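Local structure of esterase E25 (Uncultured bacterium, 4Q05) at residues 122-127 against 161-166; 252-257 against 329-334. The protein probably hydrolyses carboxylic ester bonds as a dimeric esterase of the GTSAG motif subfamily of the bacterial hormone-sensitive lipase family. All blocks are in the same frame, centred on the assembly; numbering follows the deposited sequence.

Contact 1: residues 122-127 against 161-166; sequences VEVAPD and KVRVLS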
ATOM      1  N   VAL A 122      15.375  -0.067 -26.885  1.00 40.03           N
ATOM      2  CA  VAL A 122      15.119  -0.286 -28.311  1.00 41.30           C
ATOM      3  C   VAL A 122      13.740   0.195 -28.704  1.00 41.60           C
ATOM      4  O   VAL A 122      13.505   0.557 -29.852  1.00 47.25           O
ATOM      5  CB  VAL A 122      15.223  -1.767 -28.712  1.00 47.62           C
ATOM      6  CG1 VAL A 122      16.634  -2.101 -29.148  1.00 52.59           C
ATOM      7  CG2 VAL A 122      14.764  -2.662 -27.574  1.00 50.28           C
ATOM      8  N   GLU A 123      12.820   0.183 -27.750  1.00 39.62           N
ATOM      9  CA  GLU A 123      11.455   0.572 -28.043  1.00 37.96           C
ATOM     10  C   GLU A 123      11.032   1.733 -27.161  1.00 34.87           C
ATOM     11  O   GLU A 123      10.961   1.605 -25.944  1.00 35.42           O
ATOM     12  CB  GLU A 123      10.514  -0.622 -27.850  1.00 45.98           C
ATOM     13  CG  GLU A 123       9.052  -0.361 -28.193  1.00 45.66           C
ATOM     14  CD  GLU A 123       8.170  -1.576 -27.909  1.00 51.32           C
ATOM     15  OE1 GLU A 123       8.724  -2.681 -27.722  1.00 53.72           O
ATOM     16  OE2 GLU A 123       6.932  -1.422 -27.851  1.00 48.12           O
ATOM     17  N   VAL A 124      10.765   2.873 -27.781  1.00 34.67           N
ATOM     18  CA  VAL A 124      10.215   4.014 -27.073  1.00 32.29           C
ATOM     19  C   VAL A 124       8.767   4.175 -27.506  1.00 41.12           C
ATOM     20  O   VAL A 124       8.477   4.198 -28.701  1.00 38.18           O
ATOM     21  CB  VAL A 124      10.998   5.295 -27.396  1.00 37.69           C
ATOM     22  CG1 VAL A 124      10.336   6.496 -26.759  1.00 33.36           C
ATOM     23  CG2 VAL A 124      12.450   5.160 -26.938  1.00 32.91           C
ATOM     24  N   ALA A 125       7.854   4.270 -26.543  1.00 37.39           N
ATOM     25  CA  ALA A 125       6.436   4.393 -26.864  1.00 36.40           C
ATOM     26  C   ALA A 125       6.192   5.625 -27.724  1.00 43.47           C
ATOM     27  O   ALA A 125       6.746   6.693 -27.465  1.00 40.69           O
ATOM     28  CB  ALA A 125       5.595   4.451 -25.607  1.00 37.67           C
ATOM     29  N   PRO A 126       5.356   5.478 -28.761  1.00 44.43           N
ATOM     30  CA  PRO A 126       5.074   6.587 -29.677  1.00 46.79           C
ATOM     31  C   PRO A 126       4.826   7.904 -28.945  1.00 46.11           C
ATOM     32  O   PRO A 126       5.456   8.914 -29.270  1.00 44.40           O
ATOM     33  CB  PRO A 126       3.805   6.121 -30.394  1.00 48.06           C
ATOM     34  CG  PRO A 126       3.951   4.622 -30.432  1.00 53.51           C
ATOM     35  CD  PRO A 126       4.636   4.246 -29.137  1.00 48.70           C
ATOM     36  N   ASP A 127       3.933   7.903 -27.963  1.00 41.84           N
ATOM     37  CA  ASP A 127       3.610   9.152 -27.278  1.00 41.35           C
ATOM     38  C   ASP A 127       4.649   9.543 -26.224  1.00 38.22           C
ATOM     39  O   ASP A 127       4.480  10.551 -25.548  1.00 35.95           O
ATOM     40  CB  ASP A 127       2.210   9.108 -26.657  1.00 47.61           C
ATOM     41  CG  ASP A 127       1.101   9.041 -27.702  1.00 56.82           C
ATOM     42  OD1 ASP A 127       1.265   9.615 -28.803  1.00 62.48           O
ATOM     43  OD2 ASP A 127       0.060   8.411 -27.418  1.00 70.11           O
ATOM     44  N   LYS A 161       9.371   1.982 -21.577  1.00 30.43           N
ATOM     45  CA  LYS A 161       9.520   2.371 -22.981  1.00 31.16           C
ATOM     46  C   LYS A 161       9.720   3.868 -23.157  1.00 30.60           C
ATOM     47  O   LYS A 161       8.965   4.541 -23.864  1.00 31.59           O
ATOM     48  CB  LYS A 161       8.316   1.899 -23.786  1.00 32.84           C
ATOM     49  CG  LYS A 161       8.097   0.389 -23.693  1.00 34.33           C
ATOM     50  CD  LYS A 161       6.847  -0.026 -24.458  1.00 39.54           C
ATOM     51  CE  LYS A 161       6.570  -1.520 -24.292  1.00 49.73           C
ATOM     52  NZ  LYS A 161       5.276  -1.906 -24.933  1.00 60.16           N
ATOM     53  N   VAL A 162      10.748   4.385 -22.504  1.00 28.08           N
ATOM     54  CA  VAL A 162      10.998   5.810 -22.494  1.00 26.58           C
ATOM     55  C   VAL A 162      12.502   5.979 -22.382  1.00 26.77           C
ATOM     56  O   VAL A 162      13.173   5.142 -21.783  1.00 25.46           O
ATOM     57  CB  VAL A 162      10.314   6.469 -21.284  1.00 28.77           C
ATOM     58  CG1 VAL A 162      10.962   5.975 -19.981  1.00 28.81           C
ATOM     59  CG2 VAL A 162      10.381   7.982 -21.381  1.00 26.39           C
ATOM     60  N   ARG A 163      13.045   7.033 -22.984  1.00 28.36           N
ATOM     61  CA  ARG A 163      14.456   7.340 -22.798  1.00 25.12           C
ATOM     62  C   ARG A 163      14.666   7.803 -21.378  1.00 21.48           C
ATOM     63  O   ARG A 163      13.855   8.544 -20.837  1.00 26.34           O
ATOM     64  CB  ARG A 163      14.911   8.451 -23.745  1.00 31.16           C
ATOM     65  CG  ARG A 163      14.892   8.055 -25.204  1.00 30.27           C
ATOM     66  CD  ARG A 163      15.421   9.185 -26.083  1.00 44.97           C
ATOM     67  NE  ARG A 163      15.309   8.833 -27.490  1.00 41.31           N
ATOM     68  CZ  ARG A 163      14.204   8.996 -28.211  1.00 44.29           C
ATOM     69  NH1 ARG A 163      13.114   9.529 -27.661  1.00 38.33           N
ATOM     70  NH2 ARG A 163      14.195   8.634 -29.484  1.00 50.08           N
ATOM     71  N   VAL A 164      15.774   7.372 -20.795  1.00 24.79           N
ATOM     72  CA  VAL A 164      16.140   7.759 -19.457  1.00 24.88           C
ATOM     73  C   VAL A 164      17.478   8.481 -19.470  1.00 26.69           C
ATOM     74  O   VAL A 164      18.396   8.114 -20.198  1.00 23.86           O
ATOM     75  CB  VAL A 164      16.266   6.532 -18.545  1.00 25.20           C
ATOM     76  CG1 VAL A 164      16.711   6.958 -17.163  1.00 24.38           C
ATOM     77  CG2 VAL A 164      14.934   5.787 -18.489  1.00 23.21           C
ATOM     78  N   LEU A 165      17.567   9.525 -18.665  1.00 26.33           N
ATOM     79  CA  LEU A 165      18.823  10.197 -18.402  1.00 27.67           C
ATOM     80  C   LEU A 165      19.108   9.992 -16.915  1.00 25.26           C
ATOM     81  O   LEU A 165      18.415  10.546 -16.059  1.00 25.74           O
ATOM     82  CB  LEU A 165      18.703  11.686 -18.732  1.00 27.02           C
ATOM     83  CG  LEU A 165      19.925  12.556 -18.393  1.00 29.46           C
ATOM     84  CD1 LEU A 165      21.114  12.143 -19.246  1.00 29.47           C
ATOM     85  CD2 LEU A 165      19.599  14.025 -18.610  1.00 29.38           C
ATOM     86  N   SER A 166      20.104   9.172 -16.600  1.00 25.02           N
ATOM     87  CA  SER A 166      20.390   8.877 -15.201  1.00 27.46           C
ATOM     88  C   SER A 166      21.487   9.783 -14.684  1.00 27.46           C
ATOM     89  O   SER A 166      22.556   9.881 -15.278  1.00 27.96           O
ATOM     90  CB  SER A 166      20.775   7.408 -15.001  1.00 25.11           C
ATOM     91  OG  SER A 166      20.781   7.088 -13.618  1.00 26.76           O
TER

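Contact 2: residues 252-257 against 329-334; sequences IDRNLV and GIAHGD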
ATOM      1  N   ILE A 252      13.348  -8.610   7.794  1.00 25.54           N
ATOM      2  CA  ILE A 252      12.438  -9.145   6.781  1.00 20.20           C
ATOM      3  C   ILE A 252      12.716  -8.577   5.389  1.00 22.87           C
ATOM      4  O   ILE A 252      12.397  -9.194   4.377  1.00 24.11           O
ATOM      5  CB  ILE A 252      10.957  -8.931   7.198  1.00 24.84           C
ATOM      6  CG1 ILE A 252      10.634  -9.840   8.387  1.00 28.55           C
ATOM      7  CG2 ILE A 252      10.005  -9.212   6.033  1.00 20.43           C
ATOM      8  CD1 ILE A 252       9.296  -9.570   9.046  1.00 21.47           C
ATOM      9  N   ASP A 253      13.335  -7.401   5.340  1.00 21.73           N
ATOM     10  CA  ASP A 253      13.743  -6.832   4.072  1.00 23.01           C
ATOM     11  C   ASP A 253      15.111  -7.438   3.731  1.00 22.69           C
ATOM     12  O   ASP A 253      16.095  -7.143   4.387  1.00 27.26           O
ATOM     13  CB  ASP A 253      13.830  -5.308   4.197  1.00 22.77           C
ATOM     14  CG  ASP A 253      14.197  -4.633   2.893  1.00 26.60           C
ATOM     15  OD1 ASP A 253      15.238  -4.996   2.289  1.00 24.03           O
ATOM     16  OD2 ASP A 253      13.434  -3.742   2.473  1.00 24.02           O
ATOM     17  N   ARG A 254      15.166  -8.277   2.707  1.00 26.33           N
ATOM     18  CA  ARG A 254      16.388  -9.033   2.413  1.00 25.48           C
ATOM     19  C   ARG A 254      17.513  -8.142   1.904  1.00 30.58           C
ATOM     20  O   ARG A 254      18.667  -8.568   1.840  1.00 30.43           O
ATOM     21  CB  ARG A 254      16.107 -10.127   1.389  1.00 24.68           C
ATOM     22  CG  ARG A 254      15.837  -9.581  -0.003  1.00 28.82           C
ATOM     23  CD  ARG A 254      15.120 -10.575  -0.896  1.00 27.45           C
ATOM     24  NE  ARG A 254      15.055 -10.018  -2.239  1.00 31.62           N
ATOM     25  CZ  ARG A 254      15.683 -10.518  -3.298  1.00 33.19           C
ATOM     26  NH1 ARG A 254      16.392 -11.634  -3.185  1.00 33.32           N
ATOM     27  NH2 ARG A 254      15.583  -9.903  -4.470  1.00 29.19           N
ATOM     28  N   ASN A 255      17.179  -6.905   1.543  1.00 24.73           N
ATOM     29  CA  ASN A 255      18.164  -6.008   0.974  1.00 26.76           C
ATOM     30  C   ASN A 255      18.737  -5.008   1.966  1.00 30.76           C
ATOM     31  O   ASN A 255      19.952  -4.948   2.143  1.00 31.74           O
ATOM     32  CB  ASN A 255      17.611  -5.316  -0.273  1.00 30.24           C
ATOM     33  CG  ASN A 255      17.086  -6.311  -1.289  1.00 34.91           C
ATOM     34  OD1 ASN A 255      15.969  -6.184  -1.797  1.00 33.64           O
ATOM     35  ND2 ASN A 255      17.880  -7.335  -1.564  1.00 27.12           N
ATOM     36  N   LEU A 256      17.876  -4.219   2.604  1.00 25.86           N
ATOM     37  CA  LEU A 256      18.325  -3.295   3.634  1.00 29.72           C
ATOM     38  C   LEU A 256      18.533  -4.013   4.970  1.00 29.96           C
ATOM     39  O   LEU A 256      19.404  -3.633   5.765  1.00 29.85           O
ATOM     40  CB  LEU A 256      17.328  -2.148   3.802  1.00 29.25           C
ATOM     41  CG  LEU A 256      17.188  -1.198   2.611  1.00 32.02           C
ATOM     42  CD1 LEU A 256      16.156  -0.105   2.900  1.00 27.05           C
ATOM     43  CD2 LEU A 256      18.549  -0.591   2.284  1.00 28.44           C
ATOM     44  N   VAL A 257      17.739  -5.058   5.188  1.00 26.81           N
ATOM     45  CA  VAL A 257      17.756  -5.861   6.417  1.00 29.23           C
ATOM     46  C   VAL A 257      17.372  -5.104   7.690  1.00 28.73           C
ATOM     47  O   VAL A 257      16.449  -5.502   8.394  1.00 29.41           O
ATOM     48  CB  VAL A 257      19.117  -6.572   6.659  1.00 27.35           C
ATOM     49  CG1 VAL A 257      18.996  -7.512   7.830  1.00 28.73           C
ATOM     50  CG2 VAL A 257      19.568  -7.348   5.428  1.00 27.92           C
ATOM     51  N   GLY A 329       5.310  -9.631  -1.064  1.00 23.44           N
ATOM     52  CA  GLY A 329       6.615 -10.275  -1.099  1.00 22.42           C
ATOM     53  C   GLY A 329       7.789  -9.352  -1.391  1.00 25.89           C
ATOM     54  O   GLY A 329       8.946  -9.688  -1.127  1.00 23.38           O
ATOM     55  N   ILE A 330       7.500  -8.165  -1.910  1.00 24.10           N
ATOM     56  CA  ILE A 330       8.571  -7.291  -2.371  1.00 23.30           C
ATOM     57  C   ILE A 330       9.233  -6.470  -1.268  1.00 25.98           C
ATOM     58  O   ILE A 330       8.552  -5.792  -0.479  1.00 23.47           O
ATOM     59  CB  ILE A 330       8.090  -6.403  -3.532  1.00 24.27           C
ATOM     60  CG1 ILE A 330       8.215  -7.192  -4.844  1.00 25.79           C
ATOM     61  CG2 ILE A 330       8.866  -5.083  -3.590  1.00 23.58           C
ATOM     62  CD1 ILE A 330       8.141  -6.335  -6.103  1.00 30.50           C
ATOM     63  N   ALA A 331      10.565  -6.553  -1.218  1.00 21.93           N
ATOM     64  CA  ALA A 331      11.362  -5.762  -0.292  1.00 23.80           C
ATOM     65  C   ALA A 331      11.942  -4.559  -1.023  1.00 21.36           C
ATOM     66  O   ALA A 331      11.701  -4.380  -2.211  1.00 24.87           O
ATOM     67  CB  ALA A 331      12.488  -6.606   0.303  1.00 22.90           C
ATOM     68  N   HIS A 332      12.728  -3.754  -0.309  1.00 24.38           N
ATOM     69  CA  HIS A 332      13.320  -2.531  -0.851  1.00 22.35           C
ATOM     70  C   HIS A 332      13.977  -2.746  -2.208  1.00 24.77           C
ATOM     71  O   HIS A 332      14.983  -3.427  -2.292  1.00 25.89           O
ATOM     72  CB  HIS A 332      14.378  -2.028   0.121  1.00 25.04           C
ATOM     73  CG  HIS A 332      15.098  -0.802  -0.334  1.00 25.77           C
ATOM     74  ND1 HIS A 332      14.522   0.454  -0.314  1.00 22.94           N
ATOM     75  CD2 HIS A 332      16.364  -0.631  -0.787  1.00 29.09           C
ATOM     76  CE1 HIS A 332      15.405   1.341  -0.737  1.00 28.58           C
ATOM     77  NE2 HIS A 332      16.528   0.710  -1.032  1.00 30.73           N
ATOM     78  N   GLY A 333      13.413  -2.155  -3.256  1.00 24.20           N
ATOM     79  CA  GLY A 333      13.993  -2.234  -4.587  1.00 23.88           C
ATOM     80  C   GLY A 333      13.722  -3.503  -5.378  1.00 28.11           C
ATOM     81  O   GLY A 333      14.166  -3.606  -6.515  1.00 26.48           O
ATOM     82  N   ASP A 334      12.989  -4.460  -4.801  1.00 24.70           N
ATOM     83  CA  ASP A 334      12.790  -5.755  -5.446  1.00 25.01           C
ATOM     84  C   ASP A 334      11.929  -5.675  -6.695  1.00 29.19           C
ATOM     85  O   ASP A 334      11.804  -6.662  -7.420  1.00 32.87           O
ATOM     86  CB  ASP A 334      12.162  -6.768  -4.481  1.00 24.77           C
ATOM     87  CG  ASP A 334      13.178  -7.438  -3.595  1.00 30.52           C
ATOM     88  OD1 ASP A 334      14.386  -7.340  -3.904  1.00 29.19           O
ATOM     89  OD2 ASP A 334      12.763  -8.073  -2.594  1.00 28.93           O
TER

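Contact 1: residues 122-127 against 161-166
Lys161 lies alongside Glu123, the two chains extended and pointing the same way, and following the lysine outward from its first carbon takes in one side of the contact. Lys161 CB sits 3.4 Å from the carbonyl O of Glu123 and also packs near the methyl of Ala125. CG, placed beside its own backbone N and anti to the carbonyl carbon (chi1 -57°), still passes that same oxygen. From there CD and CE run along the carboxylate of Glu123, with Lys161 CE 3.6 Å from Glu123 OE2. The tip, Lys161 NZ, reaches Glu123 OE2 at 3.4 Å, a salt bridge whose hydrogen bond is weak. With an alanine here, the Glu123 carboxylate would probably lose this counter-charge and the aliphatic chain along its flank.

The main chain makes the shorter link. Ala125 N donates to Lys161 O over 2.9 Å, nearly straight at 167°, and Val124 CA gives the same oxygen a CA-H...O contact. Lys161 has positive phi just past helix 151-160, and its CA makes a further CA-H...O contact with Glu123 O at 3.4 Å.

Beyond the lysine, Val124 crosses Arg163 at about a right angle: Val124 CG2 touches Arg163 CG at 4.2 Å and lies over one face of the guanidinium, whose NH2 forms a salt bridge with Glu129. The chemistry is thus graded, from a short backbone bond under partial cover to a long ion pair at an exposed glutamate, which suggests that the main-chain bond probably does more than the charges to hold the loop after strand 114-120 against the approach to strand 164-168.

Contact 2: residues 252-257 against 329-334
Arg254 and Asp334 meet from opposite directions in a side-on salt bridge. Arg254 NE donates to Asp334 OD2 at 3.0 Å and Arg254 NH2 to Asp334 OD1 at 2.9 Å, the guanidinium and carboxylate planes being turned 51° apart. Asp334 OD2 has a second donor, Ala331 N, which arrives from the opposite face of the carboxylate and so helps fix its rotation.

Among the other hydrogen bonds, Asp253 does the bridging. With CG anti to the backbone N (chi1 -178°), its carboxylate receives His332 N on Asp253 OD2 at 2.9 Å. Asp253 OD1 takes Asn255 N and Leu256 N, both at 2.8 Å, closing an Asx turn and the wider Asx motif; Leu303 N also donates to OD2.

Packing comes from two places. Leu256 CD1 stands over one face of the His332 imidazole in a CH-pi contact, 3.6 Å from the ring centroid, while the Ala331 methyl, CB, lies against the carboxylate of Asp253, 3.7 Å from its CG.

His332 begins the middle pair of a type II turn from Ala331 to Asp334, with Gly333 at positive phi. Its ND1 is hydrogen-bonded to Thr234 OG1 and its side chain touches the probable nucleophile elbow around Ser206. A histidine in the loop after the last strand, 322-327, is consistent with the catalytic-triad histidine of the alpha/beta hydrolase fold.

From the N terminus, the chain runs through strands 105-111 and 114-120 before entering contact 1. That contact closes a loop of 33 residues, holding strand 132-136 and helix 151-160, and joins the exit of strand 114-120 to the start of its sheet neighbour, strand 164-168. Contact 2 opens only later, so the two are in series, neither nested nor crossed. Its longer loop, 71 residues, takes in strands 294-299 and 322-327 and ties the segment between helices 244-248 and 262-271 to the loop before helix 342-358. Their centres stand 28 Å apart and their nearest atoms about 14 Å apart; the second subunit packs near contact 2 alone.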